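Local structure of Glyco_hydro_cc domain-containing protein (Pseudomonas viridiflava, 6UAV) at residues P54-A59 and R77-I82; Q65-L70 and E106-Q111; G113-G118 and Q153-A158; P179-E184 and D219-A224. The protein probably hydrolyses internal beta-1,3-linkages of glucans, as a TIM-barrel endo-beta-1,3-glucanase of glycoside hydrolase family 128. One frame throughout, in Å; residues are numbered along the deposited sequence.

Interaction 1: residues P54-A59 and R77-I82; sequences PMVWNA and RYLLVI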
loop_
_atom_site.group_PDB
_atom_site.type_symbol
_atom_site.label_atom_id
_atom_site.label_comp_id
_atom_site.label_asym_id
_atom_site.label_seq_id
_atom_site.Cartn_x
_atom_site.Cartn_y
_atom_site.Cartn_z
ATOM N N PRO A 54 3.170 9.540 1.252
ATOM C CA PRO A 54 1.932 10.156 0.795
ATOM C C PRO A 54 1.296 9.354 -0.347
ATOM O O PRO A 54 1.998 8.683 -1.087
ATOM C CB PRO A 54 2.309 11.488 0.197
ATOM C CG PRO A 54 3.787 11.513 0.167
ATOM C CD PRO A 54 4.365 10.317 0.908
ATOM N N MET A 55 -0.003 9.595 -0.580
ATOM C CA MET A 55 -0.720 8.907 -1.650
ATOM C C MET A 55 -1.695 9.851 -2.353
ATOM O O MET A 55 -2.359 10.650 -1.716
ATOM C CB MET A 55 -1.527 7.734 -1.110
ATOM C CG MET A 55 -2.316 7.020 -2.212
ATOM S SD MET A 55 -2.900 5.396 -1.684
ATOM C CE MET A 55 -2.951 4.592 -3.278
ATOM N N VAL A 56 -1.677 9.751 -3.677
ATOM C CA VAL A 56 -2.692 10.355 -4.569
ATOM C C VAL A 56 -3.721 9.288 -4.795
ATOM O O VAL A 56 -3.410 8.273 -5.482
ATOM C CB VAL A 56 -2.040 10.814 -5.888
ATOM C CG1 VAL A 56 -3.101 11.315 -6.840
ATOM C CG2 VAL A 56 -1.023 11.883 -5.619
ATOM N N TRP A 57 -4.899 9.482 -4.263
ATOM C CA TRP A 57 -5.919 8.414 -4.245
ATOM C C TRP A 57 -6.533 8.247 -5.631
ATOM O O TRP A 57 -6.671 7.076 -6.092
ATOM C CB TRP A 57 -6.956 8.704 -3.157
ATOM C CG TRP A 57 -7.744 7.492 -2.729
ATOM C CD1 TRP A 57 -7.439 6.528 -1.813
ATOM C CD2 TRP A 57 -9.092 7.259 -3.120
ATOM N NE1 TRP A 57 -8.482 5.657 -1.665
ATOM C CE2 TRP A 57 -9.527 6.110 -2.441
ATOM C CE3 TRP A 57 -9.963 7.937 -3.989
ATOM C CZ2 TRP A 57 -10.776 5.558 -2.670
ATOM C CZ3 TRP A 57 -11.225 7.414 -4.161
ATOM C CH2 TRP A 57 -11.641 6.261 -3.480
ATOM N N ASN A 58 -6.925 9.345 -6.277
ATOM C CA ASN A 58 -7.557 9.303 -7.613
ATOM C C ASN A 58 -7.180 10.605 -8.326
ATOM O O ASN A 58 -6.162 11.225 -7.918
ATOM C CB ASN A 58 -9.057 8.993 -7.525
ATOM C CG ASN A 58 -9.851 10.120 -6.919
ATOM O OD1 ASN A 58 -9.258 11.109 -6.526
ATOM N ND2 ASN A 58 -11.159 9.961 -6.781
ATOM N N ALA A 59 -7.889 10.994 -9.388
ATOM C CA ALA A 59 -7.512 12.204 -10.167
ATOM C C ALA A 59 -7.909 13.491 -9.422
ATOM O O ALA A 59 -7.624 14.586 -9.933
ATOM C CB ALA A 59 -8.116 12.160 -11.534
ATOM N N ARG A 77 10.776 9.838 -0.667
ATOM C CA ARG A 77 11.369 9.383 -1.944
ATOM C C ARG A 77 10.374 8.632 -2.812
ATOM O O ARG A 77 10.729 8.295 -3.927
ATOM C CB ARG A 77 12.606 8.534 -1.677
ATOM C CG ARG A 77 13.739 9.264 -0.952
ATOM C CD ARG A 77 14.282 10.486 -1.673
ATOM N NE ARG A 77 14.943 10.092 -2.913
ATOM C CZ ARG A 77 15.142 10.853 -4.021
ATOM N NH1 ARG A 77 15.817 10.336 -5.044
ATOM N NH2 ARG A 77 14.720 12.109 -4.101
ATOM N N TYR A 78 9.171 8.374 -2.321
ATOM C CA TYR A 78 8.126 7.541 -2.964
ATOM C C TYR A 78 6.793 8.237 -2.839
ATOM O O TYR A 78 6.565 8.912 -1.836
ATOM C CB TYR A 78 8.083 6.161 -2.299
ATOM C CG TYR A 78 9.361 5.411 -2.549
ATOM C CD1 TYR A 78 9.586 4.769 -3.749
ATOM C CD2 TYR A 78 10.325 5.368 -1.598
ATOM C CE1 TYR A 78 10.782 4.122 -4.009
ATOM C CE2 TYR A 78 11.536 4.730 -1.839
ATOM C CZ TYR A 78 11.749 4.097 -3.035
ATOM O OH TYR A 78 12.942 3.447 -3.262
ATOM N N LEU A 79 5.980 8.086 -3.870
ATOM C CA LEU A 79 4.601 8.572 -3.904
ATOM C C LEU A 79 3.710 7.420 -4.336
ATOM O O LEU A 79 3.871 6.929 -5.455
ATOM C CB LEU A 79 4.518 9.753 -4.867
ATOM C CG LEU A 79 3.128 10.364 -5.008
ATOM C CD1 LEU A 79 2.682 11.006 -3.678
ATOM C CD2 LEU A 79 3.077 11.376 -6.171
ATOM N N LEU A 80 2.767 7.035 -3.490
ATOM C CA LEU A 80 1.801 6.006 -3.841
ATOM C C LEU A 80 0.748 6.669 -4.709
ATOM O O LEU A 80 0.351 7.824 -4.409
ATOM C CB LEU A 80 1.154 5.486 -2.567
ATOM C CG LEU A 80 2.113 4.757 -1.633
ATOM C CD1 LEU A 80 1.425 4.559 -0.275
ATOM C CD2 LEU A 80 2.557 3.437 -2.226
ATOM N N VAL A 81 0.345 5.986 -5.767
ATOM C CA VAL A 81 -0.670 6.571 -6.670
ATOM C C VAL A 81 -1.748 5.561 -7.025
ATOM O O VAL A 81 -1.431 4.382 -7.306
ATOM C CB VAL A 81 0.017 7.182 -7.906
ATOM C CG1 VAL A 81 0.955 8.315 -7.570
ATOM C CG2 VAL A 81 0.730 6.148 -8.767
ATOM N N ILE A 82 -2.969 6.073 -7.084
ATOM C CA ILE A 82 -4.185 5.418 -7.627
ATOM C C ILE A 82 -4.586 4.171 -6.825
ATOM O O ILE A 82 -4.085 3.073 -7.089
ATOM C CB ILE A 82 -4.087 5.142 -9.142
ATOM C CG1 ILE A 82 -3.567 6.383 -9.907
ATOM C CG2 ILE A 82 -5.499 4.717 -9.568
ATOM C CD1 ILE A 82 -3.824 6.441 -11.391
#

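Interaction 2: residues Q65-L70 and E106-Q111; sequences QLKLYL and EQISAQ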
loop_
_atom_site.group_PDB
_atom_site.type_symbol
_atom_site.label_atom_id
_atom_site.label_comp_id
_atom_site.label_asym_id
_atom_site.label_seq_id
_atom_site.Cartn_x
_atom_site.Cartn_y
_atom_site.Cartn_z
ATOM N N GLN A 65 -0.306 21.827 -3.993
ATOM C CA GLN A 65 -0.207 21.540 -2.546
ATOM C C GLN A 65 0.663 20.304 -2.303
ATOM O O GLN A 65 1.528 20.311 -1.358
ATOM C CB GLN A 65 -1.642 21.346 -2.050
ATOM C CG GLN A 65 -1.780 20.748 -0.671
ATOM C CD GLN A 65 -3.195 20.827 -0.119
ATOM O OE1 GLN A 65 -3.392 21.159 1.054
ATOM N NE2 GLN A 65 -4.196 20.520 -0.947
ATOM N N LEU A 66 0.488 19.274 -3.158
ATOM C CA LEU A 66 1.349 18.087 -3.021
ATOM C C LEU A 66 2.795 18.411 -3.344
ATOM O O LEU A 66 3.673 17.968 -2.591
ATOM C CB LEU A 66 0.840 16.940 -3.875
ATOM C CG LEU A 66 1.694 15.696 -3.879
ATOM C CD1 LEU A 66 1.925 15.169 -2.496
ATOM C CD2 LEU A 66 1.115 14.673 -4.822
ATOM N N LYS A 67 3.035 19.153 -4.422
ATOM C CA LYS A 67 4.424 19.489 -4.796
ATOM C C LYS A 67 5.092 20.259 -3.673
ATOM O O LYS A 67 6.257 19.987 -3.341
ATOM C CB LYS A 67 4.440 20.320 -6.081
ATOM C CG LYS A 67 4.177 19.500 -7.323
ATOM C CD LYS A 67 3.862 20.416 -8.490
ATOM C CE LYS A 67 3.404 19.624 -9.693
ATOM N NZ LYS A 67 3.289 20.490 -10.887
ATOM N N LEU A 68 4.376 21.220 -3.125
ATOM C CA LEU A 68 4.894 22.110 -2.067
ATOM C C LEU A 68 5.315 21.209 -0.888
ATOM O O LEU A 68 6.423 21.381 -0.321
ATOM C CB LEU A 68 3.758 23.092 -1.733
ATOM C CG LEU A 68 4.085 24.265 -0.825
ATOM C CD1 LEU A 68 5.113 25.194 -1.451
ATOM C CD2 LEU A 68 2.796 25.049 -0.523
ATOM N N TYR A 69 4.447 20.273 -0.491
ATOM C CA TYR A 69 4.738 19.340 0.625
ATOM C C TYR A 69 5.952 18.462 0.297
ATOM O O TYR A 69 6.918 18.383 1.100
ATOM C CB TYR A 69 3.502 18.509 0.961
ATOM C CG TYR A 69 3.715 17.426 1.991
ATOM C CD1 TYR A 69 3.890 17.721 3.330
ATOM C CD2 TYR A 69 3.707 16.095 1.635
ATOM C CE1 TYR A 69 4.116 16.737 4.281
ATOM C CE2 TYR A 69 3.904 15.096 2.572
ATOM C CZ TYR A 69 4.100 15.404 3.903
ATOM O OH TYR A 69 4.280 14.455 4.856
ATOM N N LEU A 70 5.961 17.824 -0.875
ATOM C CA LEU A 70 7.082 16.918 -1.191
ATOM C C LEU A 70 8.391 17.704 -1.236
ATOM O O LEU A 70 9.394 17.208 -0.685
ATOM C CB LEU A 70 6.844 16.205 -2.525
ATOM C CG LEU A 70 5.693 15.215 -2.576
ATOM C CD1 LEU A 70 5.462 14.693 -3.990
ATOM C CD2 LEU A 70 5.974 14.026 -1.668
ATOM N N GLU A 106 3.832 12.031 -13.498
ATOM C CA GLU A 106 5.207 12.052 -14.023
ATOM C C GLU A 106 5.817 13.430 -13.787
ATOM O O GLU A 106 7.074 13.535 -13.580
ATOM C CB GLU A 106 5.170 11.679 -15.516
ATOM C CG GLU A 106 4.800 10.253 -15.742
ATOM C CD GLU A 106 4.610 9.858 -17.188
ATOM O OE1 GLU A 106 4.215 10.730 -17.962
ATOM O OE2 GLU A 106 4.845 8.645 -17.521
ATOM N N GLN A 107 5.045 14.484 -13.984
ATOM C CA GLN A 107 5.542 15.850 -13.758
ATOM C C GLN A 107 5.931 15.972 -12.271
ATOM O O GLN A 107 7.025 16.507 -11.936
ATOM C CB GLN A 107 4.509 16.898 -14.164
ATOM C CG GLN A 107 5.068 18.292 -13.868
ATOM C CD GLN A 107 4.164 19.420 -14.319
ATOM O OE1 GLN A 107 3.033 19.574 -13.828
ATOM N NE2 GLN A 107 4.690 20.232 -15.222
ATOM N N ILE A 108 5.080 15.510 -11.371
ATOM C CA ILE A 108 5.366 15.597 -9.897
ATOM C C ILE A 108 6.652 14.796 -9.612
ATOM O O ILE A 108 7.542 15.305 -8.921
ATOM C CB ILE A 108 4.165 15.115 -9.079
ATOM C CG1 ILE A 108 3.010 16.108 -9.132
ATOM C CG2 ILE A 108 4.612 14.752 -7.658
ATOM C CD1 ILE A 108 1.641 15.477 -8.864
ATOM N N SER A 109 6.820 13.641 -10.248
ATOM C CA SER A 109 8.067 12.848 -10.119
ATOM C C SER A 109 9.270 13.638 -10.600
ATOM O O SER A 109 10.288 13.650 -9.870
ATOM C CB SER A 109 7.931 11.498 -10.825
ATOM O OG SER A 109 9.167 10.806 -10.794
ATOM N N ALA A 110 9.217 14.280 -11.776
ATOM C CA ALA A 110 10.364 15.051 -12.308
ATOM C C ALA A 110 10.688 16.251 -11.413
ATOM O O ALA A 110 11.868 16.496 -11.176
ATOM C CB ALA A 110 10.054 15.515 -13.702
ATOM N N GLN A 111 9.647 16.907 -10.878
ATOM C CA GLN A 111 9.801 18.181 -10.147
ATOM C C GLN A 111 10.254 17.933 -8.698
ATOM O O GLN A 111 10.785 18.830 -8.095
ATOM C CB GLN A 111 8.467 18.910 -10.204
ATOM C CG GLN A 111 8.205 19.516 -11.561
ATOM C CD GLN A 111 6.872 20.212 -11.561
ATOM O OE1 GLN A 111 5.972 19.810 -10.830
ATOM N NE2 GLN A 111 6.733 21.201 -12.413
HETATM O O HOH W 1 4.303 23.140 -12.387
#

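Interaction 3: residues G113-G118 and Q153-A158; sequences GVKLVG and QIDYLA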
loop_
_atom_site.group_PDB
_atom_site.type_symbol
_atom_site.label_atom_id
_atom_site.label_comp_id
_atom_site.label_asym_id
_atom_site.label_seq_id
_atom_site.Cartn_x
_atom_site.Cartn_y
_atom_site.Cartn_z
ATOM N N GLY A 113 11.475 14.429 -7.539
ATOM C CA GLY A 113 12.382 13.268 -7.454
ATOM C C GLY A 113 11.705 12.014 -6.923
ATOM O O GLY A 113 12.352 10.938 -6.942
ATOM N N VAL A 114 10.423 12.048 -6.547
ATOM C CA VAL A 114 9.783 10.849 -5.936
ATOM C C VAL A 114 9.603 9.779 -7.013
ATOM O O VAL A 114 9.295 10.134 -8.174
ATOM C CB VAL A 114 8.432 11.170 -5.279
ATOM C CG1 VAL A 114 8.607 12.089 -4.070
ATOM C CG2 VAL A 114 7.393 11.719 -6.244
ATOM N N LYS A 115 9.687 8.510 -6.626
ATOM C CA LYS A 115 9.410 7.365 -7.534
ATOM C C LYS A 115 7.907 7.135 -7.456
ATOM O O LYS A 115 7.284 7.413 -6.354
ATOM C CB LYS A 115 10.167 6.146 -7.059
ATOM C CG LYS A 115 11.672 6.187 -7.154
ATOM C CD LYS A 115 12.213 6.456 -8.467
ATOM C CE LYS A 115 13.724 6.478 -8.448
ATOM N NZ LYS A 115 14.237 6.908 -9.767
ATOM N N LEU A 116 7.312 6.709 -8.537
ATOM C CA LEU A 116 5.866 6.471 -8.562
ATOM C C LEU A 116 5.629 5.000 -8.211
ATOM O O LEU A 116 6.125 4.131 -8.900
ATOM C CB LEU A 116 5.319 6.823 -9.924
ATOM C CG LEU A 116 5.476 8.271 -10.364
ATOM C CD1 LEU A 116 4.833 8.436 -11.733
ATOM C CD2 LEU A 116 4.811 9.256 -9.385
ATOM N N VAL A 117 4.794 4.764 -7.198
ATOM C CA VAL A 117 4.413 3.422 -6.716
ATOM C C VAL A 117 2.928 3.236 -6.978
ATOM O O VAL A 117 2.099 3.721 -6.215
ATOM C CB VAL A 117 4.801 3.273 -5.248
ATOM C CG1 VAL A 117 4.419 1.884 -4.740
ATOM C CG2 VAL A 117 6.289 3.538 -5.048
ATOM N N GLY A 118 2.584 2.470 -7.988
ATOM C CA GLY A 118 1.169 2.264 -8.309
ATOM C C GLY A 118 1.022 2.056 -9.809
ATOM O O GLY A 118 2.013 2.012 -10.512
ATOM N N GLN A 153 5.575 5.907 -16.872
ATOM C CA GLN A 153 6.612 5.708 -15.832
ATOM C C GLN A 153 5.986 4.933 -14.676
ATOM O O GLN A 153 5.035 5.429 -14.075
ATOM C CB GLN A 153 7.045 7.065 -15.302
ATOM C CG GLN A 153 8.150 6.959 -14.235
ATOM C CD GLN A 153 8.395 8.308 -13.580
ATOM O OE1 GLN A 153 8.215 9.336 -14.234
ATOM N NE2 GLN A 153 8.786 8.322 -12.305
ATOM N N ILE A 154 6.486 3.748 -14.418
ATOM C CA ILE A 154 6.056 2.934 -13.256
ATOM C C ILE A 154 7.340 2.487 -12.602
ATOM O O ILE A 154 8.081 1.710 -13.205
ATOM C CB ILE A 154 5.138 1.765 -13.640
ATOM C CG1 ILE A 154 3.796 2.223 -14.243
ATOM C CG2 ILE A 154 4.881 0.927 -12.361
ATOM C CD1 ILE A 154 2.941 1.051 -14.673
ATOM N N ASP A 155 7.636 3.025 -11.434
ATOM C CA ASP A 155 8.852 2.628 -10.683
ATOM C C ASP A 155 8.554 1.312 -9.941
ATOM O O ASP A 155 9.424 0.379 -9.999
ATOM C CB ASP A 155 9.342 3.786 -9.820
ATOM C CG ASP A 155 9.740 4.990 -10.645
ATOM O OD1 ASP A 155 10.757 4.861 -11.447
ATOM O OD2 ASP A 155 8.972 6.010 -10.593
ATOM N N TYR A 156 7.376 1.215 -9.335
ATOM C CA TYR A 156 6.905 -0.012 -8.640
ATOM C C TYR A 156 5.443 -0.108 -8.944
ATOM O O TYR A 156 4.794 0.935 -8.850
ATOM C CB TYR A 156 7.024 0.084 -7.108
ATOM C CG TYR A 156 8.445 0.125 -6.652
ATOM C CD1 TYR A 156 9.196 1.266 -6.746
ATOM C CD2 TYR A 156 9.042 -1.028 -6.181
ATOM C CE1 TYR A 156 10.529 1.252 -6.388
ATOM C CE2 TYR A 156 10.367 -1.031 -5.792
ATOM C CZ TYR A 156 11.103 0.116 -5.887
ATOM O OH TYR A 156 12.429 0.024 -5.543
ATOM N N LEU A 157 4.951 -1.309 -9.181
ATOM C CA LEU A 157 3.495 -1.549 -9.126
ATOM C C LEU A 157 3.098 -1.696 -7.655
ATOM O O LEU A 157 3.950 -1.992 -6.803
ATOM C CB LEU A 157 3.127 -2.799 -9.908
ATOM C CG LEU A 157 3.095 -2.609 -11.433
ATOM C CD1 LEU A 157 2.945 -3.968 -12.107
ATOM C CD2 LEU A 157 1.956 -1.663 -11.870
ATOM N N ALA A 158 1.826 -1.514 -7.349
ATOM C CA ALA A 158 1.332 -1.753 -5.981
ATOM C C ALA A 158 0.229 -2.796 -6.085
ATOM O O ALA A 158 -0.422 -2.908 -7.122
ATOM C CB ALA A 158 0.947 -0.502 -5.236
HETATM O O HOH W 2 12.026 6.913 -12.256
#

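Interaction 4: residues P179-E184 and D219-A224; sequences PFWVTE and DVFRYA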
loop_
_atom_site.group_PDB
_atom_site.type_symbol
_atom_site.label_atom_id
_atom_site.label_comp_id
_atom_site.label_asym_id
_atom_site.label_seq_id
_atom_site.Cartn_x
_atom_site.Cartn_y
_atom_site.Cartn_z
ATOM N N PRO A 179 9.028 -4.303 -9.929
ATOM C CA PRO A 179 8.925 -4.677 -8.522
ATOM C C PRO A 179 7.679 -4.044 -7.889
ATOM O O PRO A 179 6.946 -3.273 -8.514
ATOM C CB PRO A 179 10.221 -4.152 -7.925
ATOM C CG PRO A 179 10.460 -2.925 -8.740
ATOM C CD PRO A 179 10.103 -3.324 -10.160
ATOM N N PHE A 180 7.361 -4.510 -6.678
ATOM C CA PHE A 180 6.061 -4.263 -6.030
ATOM C C PHE A 180 6.240 -3.606 -4.671
ATOM O O PHE A 180 7.237 -3.896 -3.966
ATOM C CB PHE A 180 5.307 -5.553 -5.759
ATOM C CG PHE A 180 5.109 -6.372 -7.006
ATOM C CD1 PHE A 180 4.071 -6.062 -7.853
ATOM C CD2 PHE A 180 5.872 -7.507 -7.239
ATOM C CE1 PHE A 180 3.851 -6.816 -8.992
ATOM C CE2 PHE A 180 5.621 -8.282 -8.358
ATOM C CZ PHE A 180 4.612 -7.929 -9.233
ATOM N N TRP A 181 5.220 -2.875 -4.281
ATOM C CA TRP A 181 4.860 -2.672 -2.868
ATOM C C TRP A 181 3.498 -3.341 -2.669
ATOM O O TRP A 181 2.535 -3.058 -3.451
ATOM C CB TRP A 181 4.762 -1.179 -2.538
ATOM C CG TRP A 181 6.027 -0.369 -2.568
ATOM C CD1 TRP A 181 7.142 -0.458 -3.356
ATOM C CD2 TRP A 181 6.226 0.788 -1.734
ATOM N NE1 TRP A 181 8.021 0.562 -3.071
ATOM C CE2 TRP A 181 7.471 1.347 -2.084
ATOM C CE3 TRP A 181 5.477 1.358 -0.700
ATOM C CZ2 TRP A 181 7.980 2.482 -1.440
ATOM C CZ3 TRP A 181 5.975 2.478 -0.087
ATOM C CH2 TRP A 181 7.199 3.043 -0.469
ATOM N N VAL A 182 3.360 -4.171 -1.633
ATOM C CA VAL A 182 2.050 -4.805 -1.368
ATOM C C VAL A 182 1.433 -3.969 -0.249
ATOM O O VAL A 182 1.762 -4.216 0.924
ATOM C CB VAL A 182 2.239 -6.285 -0.997
ATOM C CG1 VAL A 182 0.928 -6.876 -0.534
ATOM C CG2 VAL A 182 2.833 -7.116 -2.149
ATOM N N THR A 183 0.567 -3.009 -0.591
ATOM C CA THR A 183 0.284 -1.885 0.340
ATOM C C THR A 183 -0.972 -2.133 1.172
ATOM O O THR A 183 -1.319 -1.303 2.001
ATOM C CB THR A 183 0.239 -0.568 -0.443
ATOM O OG1 THR A 183 -0.712 -0.726 -1.498
ATOM C CG2 THR A 183 1.602 -0.227 -0.989
ATOM N N GLU A 184 -1.651 -3.239 0.927
ATOM C CA GLU A 184 -2.705 -3.767 1.815
ATOM C C GLU A 184 -2.653 -5.287 1.694
ATOM O O GLU A 184 -2.716 -5.851 0.560
ATOM C CB GLU A 184 -4.144 -3.372 1.473
ATOM C CG GLU A 184 -4.383 -1.879 1.437
ATOM C CD GLU A 184 -5.779 -1.464 1.076
ATOM O OE1 GLU A 184 -6.732 -2.305 1.125
ATOM O OE2 GLU A 184 -5.953 -0.261 0.682
ATOM N N ASP A 219 11.683 -8.921 -5.237
ATOM C CA ASP A 219 10.899 -7.927 -6.049
ATOM C C ASP A 219 9.830 -7.239 -5.205
ATOM O O ASP A 219 8.932 -6.565 -5.746
ATOM C CB ASP A 219 10.298 -8.539 -7.317
ATOM C CG ASP A 219 9.230 -9.575 -7.036
ATOM O OD1 ASP A 219 9.105 -9.965 -5.822
ATOM O OD2 ASP A 219 8.582 -10.032 -7.986
ATOM N N VAL A 220 9.872 -7.415 -3.882
ATOM C CA VAL A 220 8.922 -6.702 -2.975
ATOM C C VAL A 220 9.715 -5.758 -2.090
ATOM O O VAL A 220 10.586 -6.256 -1.325
ATOM C CB VAL A 220 8.101 -7.661 -2.110
ATOM C CG1 VAL A 220 7.336 -6.877 -1.054
ATOM C CG2 VAL A 220 7.147 -8.540 -2.938
ATOM N N PHE A 221 9.554 -4.453 -2.269
ATOM C CA PHE A 221 10.337 -3.442 -1.527
ATOM C C PHE A 221 9.681 -3.122 -0.190
ATOM O O PHE A 221 10.404 -2.918 0.747
ATOM C CB PHE A 221 10.446 -2.150 -2.350
ATOM C CG PHE A 221 11.264 -1.065 -1.697
ATOM C CD1 PHE A 221 12.652 -1.123 -1.711
ATOM C CD2 PHE A 221 10.659 -0.009 -1.015
ATOM C CE1 PHE A 221 13.410 -0.130 -1.084
ATOM C CE2 PHE A 221 11.423 0.996 -0.429
ATOM C CZ PHE A 221 12.797 0.924 -0.449
ATOM N N ARG A 222 8.352 -3.090 -0.122
ATOM C CA ARG A 222 7.642 -2.693 1.098
ATOM C C ARG A 222 6.271 -3.371 1.079
ATOM O O ARG A 222 5.761 -3.772 -0.024
ATOM C CB ARG A 222 7.503 -1.171 1.225
ATOM C CG ARG A 222 8.704 -0.490 1.874
ATOM C CD ARG A 222 8.606 0.985 2.202
ATOM N NE ARG A 222 9.567 1.367 3.243
ATOM C CZ ARG A 222 9.670 2.589 3.763
ATOM N NH1 ARG A 222 8.918 3.578 3.292
ATOM N NH2 ARG A 222 10.496 2.798 4.773
ATOM N N TYR A 223 5.757 -3.598 2.263
ATOM C CA TYR A 223 4.388 -4.103 2.429
ATOM C C TYR A 223 3.750 -3.396 3.615
ATOM O O TYR A 223 4.435 -2.919 4.484
ATOM C CB TYR A 223 4.350 -5.633 2.590
ATOM C CG TYR A 223 5.237 -6.194 3.670
ATOM C CD1 TYR A 223 4.846 -6.173 4.996
ATOM C CD2 TYR A 223 6.488 -6.679 3.389
ATOM C CE1 TYR A 223 5.608 -6.728 6.003
ATOM C CE2 TYR A 223 7.307 -7.161 4.396
ATOM C CZ TYR A 223 6.893 -7.131 5.714
ATOM O OH TYR A 223 7.662 -7.569 6.751
ATOM N N ALA A 224 2.428 -3.440 3.637
ATOM C CA ALA A 224 1.679 -2.817 4.712
ATOM C C ALA A 224 0.477 -3.666 5.060
ATOM O O ALA A 224 -0.383 -3.919 4.205
ATOM C CB ALA A 224 1.261 -1.455 4.283
#

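Interaction 1: residues P54-A59 and R77-I82
Met-55 lies beside Leu-80 where two neighbouring parallel strands of the TIM barrel, 51-56 and 78-81, run side by side. Three backbone bonds join them: Leu-80 N gives to Pro-54 O, Val-56 N to Leu-80 O at 2.9 Å, and Ile-82 N to Val-56 O at 2.8 Å. Leu-80 is held through both its N and its O, by Pro-54 and Val-56, the residues flanking Met-55; Val-56 likewise uses both N and O. The Met-55 side chain can be followed outward. Its CB meets Leu-80 CB at 3.8 Å. With CG anti to the backbone N (chi1 179°), CG comes within 3.5 Å of Leu-80 O. SD passes Leu-80 CB at 4.2 Å, and the extended chain carries CE onward to the backbone, 3.9 Å from Ile-82 C. On the face bearing Val-56 and Val-81, Leu-79 reaches across with its two methyls: CD1 touches Pro-54 CB at 3.9 Å, and CD2 touches Val-56 CG2 at 4.2 Å. Leu-66 of helix 63-72 covers Val-56 and Leu-79, while Leu-80 packs on Val-117 of the next strand. Apolar side chains thus occupy both faces, the three bonds pair the backbone groups turned to each other, and Met-55 and Leu-79 bond outward to Ser-32, Lys-115 and Val-117, which implies a contact built on backbone hydrogen bonding and hydrophobic burial, without side-chain charge.

Interaction 2: residues Q65-L70 and E106-Q111
Two neighbouring helices of the outer layer of the TIM barrel, 63-72 and 95-112, meet here through Lys-67 and Ile-108. The short segments run nearly parallel, their axes 10.5 Å apart at closest approach and inclined by 26°. Ile-108 points into the interface and spreads its branches over three partners. CG1 lies against Lys-67 CE at 3.6 Å, CG2 meets Leu-70 CD1 at 3.8 Å, and CD1 reaches Leu-66 CD2 at 4.2 Å. These leucines face inward, where Leu-70 also rests on Ile-76 and Ile-108 on Leu-79 of strand 78-81, so the apolar part of the contact continues into the layer between helices and sheet. The outer side is polar. Lys-67 leaves its helix with CG anti to the carbonyl carbon (chi1 -76°), and its extended chain passes Ile-108 at a slant to bring the ammonium group to two glutamines one helical turn apart. Its bond to Gln-111 OE1 is weak and the place of that oxygen less sure. A water accepts from Gln-111 NE2 and, weakly, from the same ammonium. The remaining bond runs from Lys-67 NZ to Gln-107 OE1 at 3.1 Å, the nitrogen standing above the amide carbonyl plane and off its lone pairs.

Interaction 3: residues G113-G118 and Q153-A158
Leu-116 N gives a nearly straight hydrogen bond to Asp-155 OD2 at 2.7 Å, meeting the carboxylate on its anti side. The syn lone pair of the same oxygen takes Gln-153 NE2 at 2.9 Å, so two N-H groups fix the rotation of the carboxylate. The chi1 of -62° puts Asp-155 CG beside its own backbone N and across the gap to Leu-116. A water donates to Asp-155 OD1 and accepts weakly from Lys-115 NZ, linking charges too far apart for a salt bridge. Next, Leu-116 O takes Tyr-156 N at 3.2 Å and, weakly, Asp-155 N, while Gly-118 N binds Tyr-156 O at 2.8 Å. The Lys-115 chain crosses the Asp-155 side chain at about a right angle, Lys-115 CD 3.6 Å from Asp-155 CG. Leu-116 CG rests on Gln-153 NE2, and Val-117 CG1 touches Tyr-156 CB at 4.0 Å. The parallel pair lies in the TIM-barrel sheet between strands 78-81 and 180-185; Trp-181 meets the Tyr-156 ring edge-to-face, while Tyr-140 of helix 132-146 covers Ile-154.

Interaction 4: residues P179-E184 and D219-A224
Trp-181 and Arg-222 lie side by side inside the TIM barrel, on parallel strands 180-185 and 220-225. This is the tightly packed part: Arg-222 CD sits over the six-membered ring of Trp-181, 3.9 Å from its centroid, a CH-pi contact, while the guanidinium turns its edge to Trp-181 CH2. The extended arginine continues to a salt bridge with Asp-51. Phe-221 overlaps the indole only slightly, the planes 28° from parallel and Phe-221 CD2 3.4 Å from Trp-181 NE1. Val-182 N binds Arg-222 O and Ala-224 N binds Val-182 O; Phe-221 N to Phe-180 O lies before them, so the partnerless Arg-222 N falls between, a gap in the ladder. At the partly exposed start the side chains of Pro-179 and Asp-219 barely meet, although Phe-180 N still binds Asp-219 O at 2.7 Å. Asp-219, salt-bridged to Arg-217, runs alongside Phe-180, its carboxylate plane 84° from the ring, and Asp-219 OD2 lies at the ring edge, 3.5 Å from Phe-180 CE2.

From the N terminus, interaction 1 closes the beta-alpha-beta unit of strand 51-56, helix 63-72 and strand 78-81. Interaction 2 starts on that unit's helix and ends on helix 95-112, so the two cross along the chain; Pro-54 and Leu-70 pack where they meet. Interaction 3 follows in series, closing strand 115-121, helix 132-146 and strand 156-161, and is tied back to helix 95-112 by Ser-109 and Glu-106. Interaction 4 closes the last such unit, with helix 200-216. Interactions 1, 3 and 4 share the barrel sheet, and Tyr-78, Tyr-156 and Trp-181 bring their side chains together; interaction 2 lies outside, about 22 Å from interaction 4 between centres.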